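Long-range contact in esterase (PDB 3D7R), which probably hydrolyses ester bonds, as a putative esterase of the alpha/beta hydrolase fold: residues L109-F114 with L132-K137. Residues are numbered along the deposited sequence; the frame is centred on the assembly and turned at random.
With DMS (dimethyl sulfoxide), chain I.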
ATOM      1  N   LEU A 109      -4.092   8.088   7.655  1.00  8.16           N
ATOM      2  CA  LEU A 109      -2.756   8.650   7.861  1.00  7.88           C
ATOM      3  C   LEU A 109      -2.100   9.054   6.546  1.00  8.04           C
ATOM      4  O   LEU A 109      -2.310   8.423   5.521  1.00  8.68           O
ATOM      5  CB  LEU A 109      -1.845   7.619   8.542  1.00  7.49           C
ATOM      6  CG  LEU A 109      -2.265   7.143   9.932  1.00  7.90           C
ATOM      7  CD1 LEU A 109      -1.315   6.036  10.397  1.00  7.99           C
ATOM      8  CD2 LEU A 109      -2.278   8.322  10.918  1.00  5.46           C
ATOM      9  N   GLN A 110      -1.287  10.096   6.598  1.00  7.84           N
ATOM     10  CA  GLN A 110      -0.474  10.501   5.466  1.00  8.83           C
ATOM     11  C   GLN A 110       0.811   9.662   5.478  1.00  9.08           C
ATOM     12  O   GLN A 110       1.010   8.839   6.411  1.00  9.61           O
ATOM     13  CB  GLN A 110      -0.167  12.007   5.552  1.00  8.33           C
ATOM     14  CG  GLN A 110      -1.391  12.916   5.481  1.00  9.40           C
ATOM     15  CD  GLN A 110      -2.086  12.947   4.109  1.00 12.01           C
ATOM     16  OE1 GLN A 110      -2.159  11.946   3.395  1.00 10.65           O
ATOM     17  NE2 GLN A 110      -2.647  14.106   3.770  1.00 14.20           N
ATOM     18  N   PRO A 111       1.676   9.812   4.441  1.00  9.37           N
ATOM     19  CA  PRO A 111       2.908   9.032   4.477  1.00  9.26           C
ATOM     20  C   PRO A 111       3.784   9.291   5.702  1.00  9.92           C
ATOM     21  O   PRO A 111       3.933  10.429   6.156  1.00  9.82           O
ATOM     22  CB  PRO A 111       3.645   9.459   3.201  1.00  8.84           C
ATOM     23  CG  PRO A 111       2.559   9.919   2.287  1.00  9.36           C
ATOM     24  CD  PRO A 111       1.581  10.608   3.204  1.00  9.41           C
ATOM     25  N   SER A 112       4.350   8.203   6.209  1.00  9.76           N
ATOM     26  CA  SER A 112       5.330   8.214   7.279  1.00 10.10           C
ATOM     27  C   SER A 112       6.633   8.773   6.745  1.00  9.63           C
ATOM     28  O   SER A 112       6.895   8.645   5.561  1.00  9.94           O
ATOM     29  CB  SER A 112       5.560   6.762   7.707  1.00  9.93           C
ATOM     30  OG  SER A 112       6.627   6.687   8.604  1.00 13.09           O
ATOM     31  N   PRO A 113       7.478   9.364   7.615  1.00 10.20           N
ATOM     32  CA  PRO A 113       8.832   9.704   7.177  1.00  9.97           C
ATOM     33  C   PRO A 113       9.610   8.470   6.704  1.00 10.37           C
ATOM     34  O   PRO A 113      10.509   8.602   5.862  1.00 10.48           O
ATOM     35  CB  PRO A 113       9.481  10.297   8.439  1.00 10.66           C
ATOM     36  CG  PRO A 113       8.616   9.856   9.566  1.00 11.69           C
ATOM     37  CD  PRO A 113       7.239   9.750   9.019  1.00 10.24           C
ATOM     38  N   PHE A 114       9.259   7.294   7.234  1.00  9.38           N
ATOM     39  CA  PHE A 114       9.845   6.017   6.824  1.00  9.84           C
ATOM     40  C   PHE A 114       9.352   5.593   5.435  1.00  9.35           C
ATOM     41  O   PHE A 114      10.034   4.822   4.737  1.00  9.10           O
ATOM     42  CB  PHE A 114       9.508   4.907   7.843  1.00 10.23           C
ATOM     43  CG  PHE A 114      10.357   4.930   9.097  1.00 14.56           C
ATOM     44  CD1 PHE A 114      10.974   6.104   9.543  1.00 19.23           C
ATOM     45  CD2 PHE A 114      10.540   3.774   9.838  1.00 17.27           C
ATOM     46  CE1 PHE A 114      11.775   6.112  10.711  1.00 20.86           C
ATOM     47  CE2 PHE A 114      11.320   3.782  11.012  1.00 18.93           C
ATOM     48  CZ  PHE A 114      11.938   4.954  11.438  1.00 20.58           C
ATOM     49  N   LEU A 132       4.289   9.249  -5.987  1.00  8.55           N
ATOM     50  CA  LEU A 132       3.608   9.227  -4.689  1.00  8.43           C
ATOM     51  C   LEU A 132       2.463  10.250  -4.657  1.00  8.38           C
ATOM     52  O   LEU A 132       2.676  11.402  -4.296  1.00  7.66           O
ATOM     53  CB  LEU A 132       4.622   9.528  -3.564  1.00  8.66           C
ATOM     54  CG  LEU A 132       4.124   9.629  -2.106  1.00 10.33           C
ATOM     55  CD1 LEU A 132       3.478   8.321  -1.649  1.00 11.16           C
ATOM     56  CD2 LEU A 132       5.246  10.077  -1.148  1.00 11.74           C
ATOM     57  N   PRO A 133       1.238   9.828  -5.047  1.00  8.32           N
ATOM     58  CA  PRO A 133       0.036  10.671  -4.872  1.00  7.98           C
ATOM     59  C   PRO A 133      -0.457  10.749  -3.417  1.00  8.49           C
ATOM     60  O   PRO A 133      -0.573   9.725  -2.740  1.00  8.42           O
ATOM     61  CB  PRO A 133      -0.999   9.983  -5.747  1.00  7.96           C
ATOM     62  CG  PRO A 133      -0.589   8.502  -5.728  1.00  7.92           C
ATOM     63  CD  PRO A 133       0.934   8.537  -5.686  1.00  8.06           C
ATOM     64  N   ILE A 134      -0.720  11.964  -2.931  1.00  8.63           N
ATOM     65  CA  ILE A 134      -1.304  12.128  -1.601  1.00  8.32           C
ATOM     66  C   ILE A 134      -2.834  12.106  -1.796  1.00  8.26           C
ATOM     67  O   ILE A 134      -3.468  13.147  -1.900  1.00  7.90           O
ATOM     68  CB  ILE A 134      -0.798  13.420  -0.904  1.00  8.38           C
ATOM     69  CG1 ILE A 134       0.740  13.505  -0.934  1.00  7.17           C
ATOM     70  CG2 ILE A 134      -1.317  13.517   0.531  1.00  8.85           C
ATOM     71  CD1 ILE A 134       1.498  12.255  -0.382  1.00  7.03           C
ATOM     72  N   TYR A 135      -3.387  10.893  -1.905  1.00  7.82           N
ATOM     73  CA  TYR A 135      -4.783  10.656  -2.302  1.00  7.31           C
ATOM     74  C   TYR A 135      -5.717  11.026  -1.149  1.00  7.36           C
ATOM     75  O   TYR A 135      -5.283  11.057   0.009  1.00  7.82           O
ATOM     76  CB  TYR A 135      -4.965   9.183  -2.724  1.00  6.13           C
ATOM     77  CG  TYR A 135      -4.481   8.195  -1.671  1.00  7.86           C
ATOM     78  CD1 TYR A 135      -5.281   7.878  -0.561  1.00  6.10           C
ATOM     79  CD2 TYR A 135      -3.221   7.589  -1.772  1.00  8.09           C
ATOM     80  CE1 TYR A 135      -4.839   6.995   0.403  1.00  7.95           C
ATOM     81  CE2 TYR A 135      -2.765   6.698  -0.793  1.00  6.16           C
ATOM     82  CZ  TYR A 135      -3.579   6.420   0.293  1.00  8.05           C
ATOM     83  OH  TYR A 135      -3.166   5.537   1.271  1.00  7.61           O
ATOM     84  N   PRO A 136      -6.986  11.372  -1.456  1.00  7.76           N
ATOM     85  CA  PRO A 136      -7.929  11.769  -0.398  1.00  7.68           C
ATOM     86  C   PRO A 136      -8.039  10.760   0.749  1.00  7.79           C
ATOM     87  O   PRO A 136      -8.093   9.536   0.528  1.00  8.18           O
ATOM     88  CB  PRO A 136      -9.268  11.860  -1.143  1.00  7.83           C
ATOM     89  CG  PRO A 136      -8.868  12.285  -2.548  1.00  7.79           C
ATOM     90  CD  PRO A 136      -7.596  11.479  -2.800  1.00  7.53           C
ATOM     91  N   LYS A 137      -8.073  11.297   1.964  1.00  7.87           N
ATOM     92  CA  LYS A 137      -8.104  10.511   3.182  1.00  7.80           C
ATOM     93  C   LYS A 137      -9.379  10.707   3.960  1.00  7.77           C
ATOM     94  O   LYS A 137      -9.988  11.802   3.954  1.00  7.07           O
ATOM     95  CB  LYS A 137      -6.946  10.906   4.114  1.00  8.12           C
ATOM     96  CG  LYS A 137      -5.545  10.809   3.532  1.00  7.83           C
ATOM     97  CD  LYS A 137      -5.278   9.429   2.960  1.00  7.41           C
ATOM     98  CE  LYS A 137      -3.779   9.202   2.697  1.00  6.61           C
ATOM     99  NZ  LYS A 137      -3.219  10.132   1.594  1.00  6.85           N
TER
HETATM  100  S   DMS I1407       6.912   4.557  11.824  1.00 26.61           S
HETATM  101  O   DMS I1407       6.347   4.671  10.139  1.00 26.19           O
HETATM  102  C1  DMS I1407       7.761   2.965  12.007  1.00 26.99           C
HETATM  103  C2  DMS I1407       8.330   5.663  12.069  1.00 26.78           C
HETATM  104  O   HOH W   1      -3.636   6.058   4.251  1.00  4.56           O
HETATM  105  O   HOH W   2      -4.916  13.952   1.323  1.00 18.05           O
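In the beta-alpha-beta unit formed by strand 98-102, helix 113-126 and strand 129-133, the loop leading into the helix meets the chain that leaves the last strand, and Q110 and K137 make the polar link between them. K137 NZ donates to Q110 OE1 over 2.8 Å, with a C=O...donor angle of 159° and the nitrogen in the carbonyl plane. Bends at chi2 and chi4 fold the lysine back over its own segment, where K137 NZ also donates to Y135 O, at 2.8 Å and on a lone pair. The same K137 NZ sits above the centre of one face of the Y135 ring, 3.6 Å from its plane, a cation-pi geometry. H103 NE2 is a third hydrogen-bonding partner, so the buried ammonium group is gripped from several directions. Q110 in turn crosses I134 at about a right angle, its amide laid against the methyl I134 CG2, which lies 3.4 Å from Q110 OE1.

This is where the strand runs out at its C-terminal end, in the central sheet of an alpha/beta hydrolase fold, and I134 is the centre of an inverse gamma turn. I134 CD1, on the other branch, lies 3.7 Å from P111 CG, and L132 CD1 approaches the same ring carbon more loosely. One water donates to both L109 O and Y135 OH, tying the two segments together. Further along, S112 N-caps helix 113-126: chi1 of 172° swings OG away from the S112 nitrogen, and S112 OG accepts from F114 N at 3.0 Å. A dimethyl sulfoxide, probably from the crystallisation liquor, sets its C2 methyl over the F114 ring; its oxygen lies so close to S112 OG that a hydrogen bond there is doubtful as modelled.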